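Rhamnose ABC transporter, rhamnose-binding protein (Actinomyces odontolyticus ATCC 17982, PDB 5BQ3) probably binds a carbohydrate, likely rhamnose, as the extracytoplasmic solute-binding component of an ABC transporter for sugar uptake. Local coordinates at residues R125-N130 / A279-A284. Sequence-based numbering, arbitrary orientation.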
ATOM      1  N   ARG A 125     -17.628   7.052  -4.371  1.00 34.49           N
ATOM      2  CA  ARG A 125     -17.234   5.843  -5.092  1.00 32.55           C
ATOM      3  C   ARG A 125     -18.168   4.670  -4.789  1.00 36.63           C
ATOM      4  O   ARG A 125     -18.837   4.641  -3.751  1.00 37.18           O
ATOM      5  CB  ARG A 125     -15.757   5.477  -4.805  1.00 29.64           C
ATOM      6  CG  ARG A 125     -15.467   4.730  -3.506  1.00 31.10           C
ATOM      7  CD  ARG A 125     -15.582   5.593  -2.267  1.00 29.27           C
ATOM      8  NE  ARG A 125     -14.958   4.956  -1.112  1.00 31.66           N
ATOM      9  CZ  ARG A 125     -15.561   4.087  -0.308  1.00 39.71           C
ATOM     10  NH1 ARG A 125     -16.827   3.739  -0.523  1.00 23.08           N
ATOM     11  NH2 ARG A 125     -14.906   3.557   0.714  1.00 22.66           N
ATOM     12  N   ASP A 126     -18.206   3.710  -5.716  1.00 32.67           N
ATOM     13  CA  ASP A 126     -19.026   2.507  -5.631  1.00 32.85           C
ATOM     14  C   ASP A 126     -18.305   1.418  -4.847  1.00 35.55           C
ATOM     15  O   ASP A 126     -18.964   0.579  -4.228  1.00 35.60           O
ATOM     16  CB  ASP A 126     -19.383   2.002  -7.041  1.00 34.83           C
ATOM     17  CG  ASP A 126     -20.253   2.952  -7.839  1.00 46.62           C
ATOM     18  OD1 ASP A 126     -21.466   3.038  -7.543  1.00 49.45           O
ATOM     19  OD2 ASP A 126     -19.729   3.592  -8.773  1.00 51.06           O
ATOM     20  N   LEU A 127     -16.949   1.443  -4.867  1.00 30.83           N
ATOM     21  CA  LEU A 127     -16.062   0.470  -4.223  1.00 29.82           C
ATOM     22  C   LEU A 127     -14.659   1.039  -4.011  1.00 31.14           C
ATOM     23  O   LEU A 127     -14.187   1.833  -4.826  1.00 30.19           O
ATOM     24  CB  LEU A 127     -15.971  -0.779  -5.133  1.00 30.38           C
ATOM     25  CG  LEU A 127     -16.133  -2.170  -4.514  1.00 35.89           C
ATOM     26  CD1 LEU A 127     -17.504  -2.356  -3.871  1.00 37.41           C
ATOM     27  CD2 LEU A 127     -15.969  -3.233  -5.571  1.00 38.49           C
ATOM     28  N   PHE A 128     -13.982   0.609  -2.926  1.00 26.95           N
ATOM     29  CA  PHE A 128     -12.593   0.968  -2.624  1.00 24.97           C
ATOM     30  C   PHE A 128     -11.751  -0.313  -2.522  1.00 29.24           C
ATOM     31  O   PHE A 128     -12.152  -1.259  -1.844  1.00 28.97           O
ATOM     32  CB  PHE A 128     -12.463   1.831  -1.350  1.00 25.97           C
ATOM     33  CG  PHE A 128     -11.045   2.061  -0.856  1.00 25.91           C
ATOM     34  CD1 PHE A 128     -10.079   2.628  -1.686  1.00 27.78           C
ATOM     35  CD2 PHE A 128     -10.680   1.725   0.442  1.00 27.06           C
ATOM     36  CE1 PHE A 128      -8.768   2.816  -1.235  1.00 27.42           C
ATOM     37  CE2 PHE A 128      -9.370   1.925   0.894  1.00 28.57           C
ATOM     38  CZ  PHE A 128      -8.427   2.476   0.055  1.00 25.79           C
ATOM     39  N   ILE A 129     -10.599  -0.344  -3.217  1.00 26.12           N
ATOM     40  CA  ILE A 129      -9.670  -1.473  -3.217  1.00 26.03           C
ATOM     41  C   ILE A 129      -8.438  -1.075  -2.412  1.00 30.99           C
ATOM     42  O   ILE A 129      -7.672  -0.205  -2.835  1.00 30.29           O
ATOM     43  CB  ILE A 129      -9.301  -1.968  -4.655  1.00 29.09           C
ATOM     44  CG1 ILE A 129     -10.529  -2.020  -5.621  1.00 29.51           C
ATOM     45  CG2 ILE A 129      -8.553  -3.313  -4.611  1.00 29.98           C
ATOM     46  CD1 ILE A 129     -11.711  -2.984  -5.263  1.00 32.80           C
ATOM     47  N   ASN A 130      -8.271  -1.687  -1.234  1.00 28.70           N
ATOM     48  CA  ASN A 130      -7.131  -1.432  -0.363  1.00 28.66           C
ATOM     49  C   ASN A 130      -6.103  -2.546  -0.525  1.00 35.03           C
ATOM     50  O   ASN A 130      -6.476  -3.719  -0.611  1.00 35.46           O
ATOM     51  CB  ASN A 130      -7.581  -1.310   1.095  1.00 29.32           C
ATOM     52  CG  ASN A 130      -6.689  -0.480   1.997  1.00 48.40           C
ATOM     53  OD1 ASN A 130      -5.654   0.082   1.599  1.00 40.93           O
ATOM     54  ND2 ASN A 130      -7.099  -0.363   3.245  1.00 40.77           N
ATOM     55  N   ALA A 279      -9.578  -3.603 -11.545  1.00 32.54           N
ATOM     56  CA  ALA A 279     -10.109  -3.746 -12.902  1.00 33.01           C
ATOM     57  C   ALA A 279     -11.204  -4.812 -12.949  1.00 37.77           C
ATOM     58  O   ALA A 279     -12.190  -4.630 -13.665  1.00 38.80           O
ATOM     59  CB  ALA A 279      -8.991  -4.091 -13.871  1.00 34.24           C
ATOM     60  N   TYR A 280     -11.050  -5.903 -12.162  1.00 33.57           N
ATOM     61  CA  TYR A 280     -12.040  -6.983 -12.071  1.00 34.02           C
ATOM     62  C   TYR A 280     -13.250  -6.538 -11.251  1.00 37.73           C
ATOM     63  O   TYR A 280     -14.370  -6.951 -11.553  1.00 37.73           O
ATOM     64  CB  TYR A 280     -11.422  -8.262 -11.477  1.00 35.34           C
ATOM     65  CG  TYR A 280     -10.805  -9.167 -12.522  1.00 37.60           C
ATOM     66  CD1 TYR A 280     -11.570 -10.127 -13.182  1.00 40.92           C
ATOM     67  CD2 TYR A 280      -9.463  -9.052 -12.868  1.00 37.82           C
ATOM     68  CE1 TYR A 280     -11.010 -10.952 -14.157  1.00 42.65           C
ATOM     69  CE2 TYR A 280      -8.894  -9.872 -13.840  1.00 39.87           C
ATOM     70  CZ  TYR A 280      -9.672 -10.816 -14.489  1.00 47.90           C
ATOM     71  OH  TYR A 280      -9.106 -11.629 -15.441  1.00 50.15           O
ATOM     72  N   ALA A 281     -13.019  -5.682 -10.230  1.00 34.25           N
ATOM     73  CA  ALA A 281     -14.055  -5.118  -9.360  1.00 34.20           C
ATOM     74  C   ALA A 281     -14.957  -4.165 -10.137  1.00 39.78           C
ATOM     75  O   ALA A 281     -16.170  -4.180  -9.940  1.00 40.95           O
ATOM     76  CB  ALA A 281     -13.420  -4.394  -8.187  1.00 33.67           C
ATOM     77  N   GLY A 282     -14.358  -3.373 -11.025  1.00 36.17           N
ATOM     78  CA  GLY A 282     -15.057  -2.423 -11.879  1.00 36.49           C
ATOM     79  C   GLY A 282     -15.872  -3.105 -12.957  1.00 42.29           C
ATOM     80  O   GLY A 282     -16.978  -2.659 -13.271  1.00 42.97           O
ATOM     81  N   ALA A 283     -15.332  -4.204 -13.517  1.00 39.53           N
ATOM     82  CA  ALA A 283     -15.978  -5.022 -14.544  1.00 40.48           C
ATOM     83  C   ALA A 283     -17.197  -5.741 -13.974  1.00 45.46           C
ATOM     84  O   ALA A 283     -18.199  -5.886 -14.673  1.00 46.79           O
ATOM     85  CB  ALA A 283     -14.989  -6.031 -15.104  1.00 41.56           C
ATOM     86  N   ALA A 284     -17.114  -6.172 -12.697  1.00 41.20           N
ATOM     87  CA  ALA A 284     -18.185  -6.856 -11.971  1.00 41.44           C
ATOM     88  C   ALA A 284     -19.358  -5.910 -11.676  1.00 44.92           C
ATOM     89  O   ALA A 284     -20.513  -6.330 -11.765  1.00 46.24           O
ATOM     90  CB  ALA A 284     -17.641  -7.435 -10.677  1.00 41.72           C
TER
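Ile129 and Leu127 close on a single methyl group, CB of Ala281, which is directed from the helix at the strand. From CB of Ile129, 5.9 Å from the alanine CB, the branches part. CG2 lies no nearer, at 6.1 Å from Ala281 CB, whereas CG1, turned to the amide-nitrogen side of the backbone, opposite the carbonyl carbon (chi1 -42°), advances to 4.5 Å from the same methyl. The next turn (chi2 -62°) swings CD1 back along the strand on the Leu127 side, where it meets Ala281 CB at 3.7 Å and lies 4.3 Å from Leu127 CD2. That leucine methyl touches Ala281 CB at 3.8 Å, while Leu127 CD1 stays 6.3 Å from it, leaving one branch of the leucine to make the contact. The three methyl carbons form a triangle at ordinary van der Waals separations.

Strand 127-130 belongs to the parallel sheet of one of the two alpha/beta lobes of a type I periplasmic binding protein fold, running between strands 112-116 and 313-315. Helix 271-287, which follows the chain's excursion through the other lobe, packs on one face of this sheet, and Ala281 is its point of contact with 125-130. The backbones approach most closely at Leu127 CA and Ala281 CA, 7.9 Å apart. Phe128 leaves the opposite face of the strand, and its side chain touches Thr115 and Asp119. Val314 adjoins both Leu127 and Ile129, whereas Tyr280 turns to helix 40-56, its OH hydrogen-bonded to Glu55.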